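Thioredoxin-like protein (Klebsiella pneumoniae subsp. pneumoniae MGH 78578, PDB 3TY1) is of uncertain function but, as a putative aldose 1-epimerase with a galactose mutarotase-like fold, probably binds carbohydrate. Local coordinates at residues D201-Y206 against L337-S342. Residues are numbered along the deposited sequence; the frame is centred on the assembly and turned at random.
Sequences DYPHDY and LQPGAS
The contact is the frayed end of an antiparallel strand pair: His-204, at the start of strand 204-214, and Leu-337, closing the short strand 335-337, form a hydrogen-bonded pair, beyond which the loop residues 201-203 lie against Gln-338 and Pro-339. His-204 N donates to Leu-337 O over 3.1 Å. Leu-337 N returns a bond to His-204 O at 2.9 Å, and both are close to straight (161° and 164°). Leu-337 O also accepts a CA-H...O contact from Pro-203 CA at 3.3 Å and a hydrogen bond from Asn-198 ND2, so two N-H donors and a weaker C-H contact converge on one carbonyl oxygen. Proline has no backbone N-H to offer, and the regular pairing gives way here to van der Waals contact. The rings of Pro-203 and Pro-339 lie alongside each other, pointing the same way, their CD atoms 4.1 Å apart, while Pro-339 CG rests on Asp-201 O at 3.3 Å. Gln-338, bent at chi2, brings its amide oxygen OE1 to 3.9 Å from Pro-203 CB. A type II turn from Gln-338 to Ala-341 then reverses the chain; Pro-339 suits its second position, and Gly-340 readily adopts the positive phi of the third. Asp-201 and Tyr-202 reach Thr-306 and Asp-305 of the second subunit. At the other end, chi1 of 75° puts Tyr-206 CG between the backbone N and the carbonyl carbon, and ring atom CD1 meets Leu-337 CB obliquely at 3.8 Å. The His-204 ring leads away from Leu-337, and its ND1 binds Asp-205 O in the carbonyl plane, on a lone pair, which restrains the rotation of the ring. Tyr-206 and Leu-337 pack on Leu-196 of strand 189-198 and Ala-343 of strand 342-352, joining this strand pair to the large antiparallel sheet.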
ATOM      1  N   ASP A 201      -9.333   1.397 -26.892  1.00 51.68           N
ATOM      2  CA  ASP A 201      -9.680   1.110 -28.278  1.00 53.48           C
ATOM      3  C   ASP A 201     -10.266  -0.289 -28.482  1.00 54.12           C
ATOM      4  O   ASP A 201     -10.555  -0.660 -29.617  1.00 57.92           O
ATOM      5  CB  ASP A 201      -8.447   1.313 -29.209  1.00 56.28           C
ATOM      6  CG  ASP A 201      -8.338   2.726 -29.755  1.00 54.95           C
ATOM      7  OD1 ASP A 201      -9.374   3.404 -29.853  1.00 59.14           O
ATOM      8  OD2 ASP A 201      -7.222   3.149 -30.136  1.00 63.20           O
ATOM      9  N   TYR A 202     -10.442  -1.048 -27.398  1.00 52.77           N
ATOM     10  CA  TYR A 202     -10.959  -2.420 -27.451  1.00 52.13           C
ATOM     11  C   TYR A 202     -12.143  -2.551 -26.522  1.00 50.66           C
ATOM     12  O   TYR A 202     -12.196  -1.868 -25.495  1.00 49.74           O
ATOM     13  CB  TYR A 202      -9.877  -3.438 -27.040  1.00 51.27           C
ATOM     14  CG  TYR A 202      -8.684  -3.404 -27.948  1.00 52.41           C
ATOM     15  CD1 TYR A 202      -8.621  -4.192 -29.097  1.00 59.22           C
ATOM     16  CD2 TYR A 202      -7.639  -2.539 -27.699  1.00 53.80           C
ATOM     17  CE1 TYR A 202      -7.512  -4.105 -29.971  1.00 57.95           C
ATOM     18  CE2 TYR A 202      -6.537  -2.456 -28.537  1.00 54.43           C
ATOM     19  CZ  TYR A 202      -6.468  -3.241 -29.669  1.00 62.33           C
ATOM     20  OH  TYR A 202      -5.361  -3.131 -30.487  1.00 60.88           O
ATOM     21  N   PRO A 203     -13.102  -3.426 -26.865  1.00 52.24           N
ATOM     22  CA  PRO A 203     -14.203  -3.625 -25.937  1.00 51.15           C
ATOM     23  C   PRO A 203     -13.678  -4.179 -24.634  1.00 50.40           C
ATOM     24  O   PRO A 203     -12.732  -4.960 -24.661  1.00 49.89           O
ATOM     25  CB  PRO A 203     -15.066  -4.686 -26.630  1.00 53.50           C
ATOM     26  CG  PRO A 203     -14.133  -5.355 -27.651  1.00 53.24           C
ATOM     27  CD  PRO A 203     -13.265  -4.233 -28.096  1.00 53.50           C
ATOM     28  N   HIS A 204     -14.271  -3.762 -23.514  1.00 46.18           N
ATOM     29  CA  HIS A 204     -13.892  -4.283 -22.221  1.00 43.93           C
ATOM     30  C   HIS A 204     -15.120  -4.669 -21.409  1.00 42.73           C
ATOM     31  O   HIS A 204     -16.182  -4.013 -21.475  1.00 44.04           O
ATOM     32  CB  HIS A 204     -12.999  -3.296 -21.456  1.00 44.35           C
ATOM     33  CG  HIS A 204     -12.189  -3.961 -20.402  1.00 42.42           C
ATOM     34  ND1 HIS A 204     -12.732  -4.369 -19.203  1.00 43.97           N
ATOM     35  CD2 HIS A 204     -10.897  -4.358 -20.386  1.00 44.13           C
ATOM     36  CE1 HIS A 204     -11.807  -4.983 -18.492  1.00 43.69           C
ATOM     37  NE2 HIS A 204     -10.685  -4.997 -19.189  1.00 44.98           N
ATOM     38  N   ASP A 205     -14.980  -5.754 -20.660  1.00 41.36           N
ATOM     39  CA  ASP A 205     -16.003  -6.167 -19.694  1.00 41.35           C
ATOM     40  C   ASP A 205     -16.187  -5.128 -18.576  1.00 38.24           C
ATOM     41  O   ASP A 205     -15.264  -4.393 -18.268  1.00 37.24           O
ATOM     42  CB  ASP A 205     -15.616  -7.493 -19.006  1.00 40.63           C
ATOM     43  CG  ASP A 205     -15.734  -8.695 -19.905  1.00 49.20           C
ATOM     44  OD1 ASP A 205     -16.239  -8.604 -21.054  1.00 47.22           O
ATOM     45  OD2 ASP A 205     -15.316  -9.755 -19.428  1.00 46.83           O
ATOM     46  N   TYR A 206     -17.393  -5.056 -18.022  1.00 38.47           N
ATOM     47  CA  TYR A 206     -17.621  -4.283 -16.815  1.00 38.37           C
ATOM     48  C   TYR A 206     -18.740  -4.935 -16.040  1.00 38.37           C
ATOM     49  O   TYR A 206     -19.537  -5.682 -16.608  1.00 38.84           O
ATOM     50  CB  TYR A 206     -17.918  -2.813 -17.111  1.00 37.77           C
ATOM     51  CG  TYR A 206     -19.310  -2.510 -17.664  1.00 39.48           C
ATOM     52  CD1 TYR A 206     -19.576  -2.551 -19.041  1.00 46.03           C
ATOM     53  CD2 TYR A 206     -20.343  -2.180 -16.808  1.00 37.84           C
ATOM     54  CE1 TYR A 206     -20.855  -2.253 -19.527  1.00 44.03           C
ATOM     55  CE2 TYR A 206     -21.602  -1.890 -17.274  1.00 41.93           C
ATOM     56  CZ  TYR A 206     -21.861  -1.921 -18.616  1.00 41.87           C
ATOM     57  OH  TYR A 206     -23.138  -1.629 -18.991  1.00 43.06           O
ATOM     58  N   LEU A 337     -18.493  -3.032 -22.839  1.00 51.60           N
ATOM     59  CA  LEU A 337     -18.594  -1.640 -23.267  1.00 48.17           C
ATOM     60  C   LEU A 337     -17.661  -1.475 -24.454  1.00 47.20           C
ATOM     61  O   LEU A 337     -16.466  -1.780 -24.373  1.00 46.30           O
ATOM     62  CB  LEU A 337     -18.240  -0.698 -22.105  1.00 46.00           C
ATOM     63  CG  LEU A 337     -18.760   0.749 -22.042  1.00 49.14           C
ATOM     64  CD1 LEU A 337     -20.259   0.893 -22.346  1.00 45.06           C
ATOM     65  CD2 LEU A 337     -18.402   1.361 -20.652  1.00 40.34           C
ATOM     66  N   GLN A 338     -18.223  -1.027 -25.578  1.00 48.12           N
ATOM     67  CA  GLN A 338     -17.466  -0.871 -26.815  1.00 51.57           C
ATOM     68  C   GLN A 338     -16.459   0.271 -26.727  1.00 50.91           C
ATOM     69  O   GLN A 338     -16.604   1.131 -25.866  1.00 49.43           O
ATOM     70  CB  GLN A 338     -18.444  -0.655 -27.983  1.00 55.69           C
ATOM     71  CG  GLN A 338     -19.357  -1.871 -28.255  1.00 56.86           C
ATOM     72  CD  GLN A 338     -18.562  -3.141 -28.481  1.00 60.51           C
ATOM     73  OE1 GLN A 338     -18.750  -4.142 -27.790  1.00 68.80           O
ATOM     74  NE2 GLN A 338     -17.620  -3.077 -29.389  1.00 54.01           N
ATOM     75  N   PRO A 339     -15.417   0.271 -27.594  1.00 51.91           N
ATOM     76  CA  PRO A 339     -14.423   1.347 -27.568  1.00 51.10           C
ATOM     77  C   PRO A 339     -15.059   2.726 -27.656  1.00 49.57           C
ATOM     78  O   PRO A 339     -15.845   2.976 -28.566  1.00 48.57           O
ATOM     79  CB  PRO A 339     -13.588   1.095 -28.829  1.00 52.31           C
ATOM     80  CG  PRO A 339     -13.789  -0.296 -29.163  1.00 57.41           C
ATOM     81  CD  PRO A 339     -15.153  -0.670 -28.699  1.00 56.37           C
ATOM     82  N   GLY A 340     -14.752   3.599 -26.701  1.00 47.69           N
ATOM     83  CA  GLY A 340     -15.297   4.951 -26.688  1.00 47.26           C
ATOM     84  C   GLY A 340     -16.732   5.070 -26.186  1.00 47.62           C
ATOM     85  O   GLY A 340     -17.239   6.168 -26.101  1.00 47.09           O
ATOM     86  N   ALA A 341     -17.388   3.964 -25.847  1.00 46.15           N
ATOM     87  CA  ALA A 341     -18.799   4.011 -25.480  1.00 44.25           C
ATOM     88  C   ALA A 341     -18.952   4.280 -23.974  1.00 43.65           C
ATOM     89  O   ALA A 341     -18.005   4.121 -23.182  1.00 42.35           O
ATOM     90  CB  ALA A 341     -19.475   2.726 -25.847  1.00 45.86           C
ATOM     91  N   SER A 342     -20.157   4.711 -23.617  1.00 42.69           N
ATOM     92  CA  SER A 342     -20.526   5.043 -22.268  1.00 41.56           C
ATOM     93  C   SER A 342     -21.751   4.257 -21.802  1.00 41.81           C
ATOM     94  O   SER A 342     -22.581   3.861 -22.595  1.00 41.45           O
ATOM     95  CB  SER A 342     -20.815   6.541 -22.190  1.00 39.48           C
ATOM     96  OG  SER A 342     -19.613   7.272 -22.289  1.00 43.01           O
TER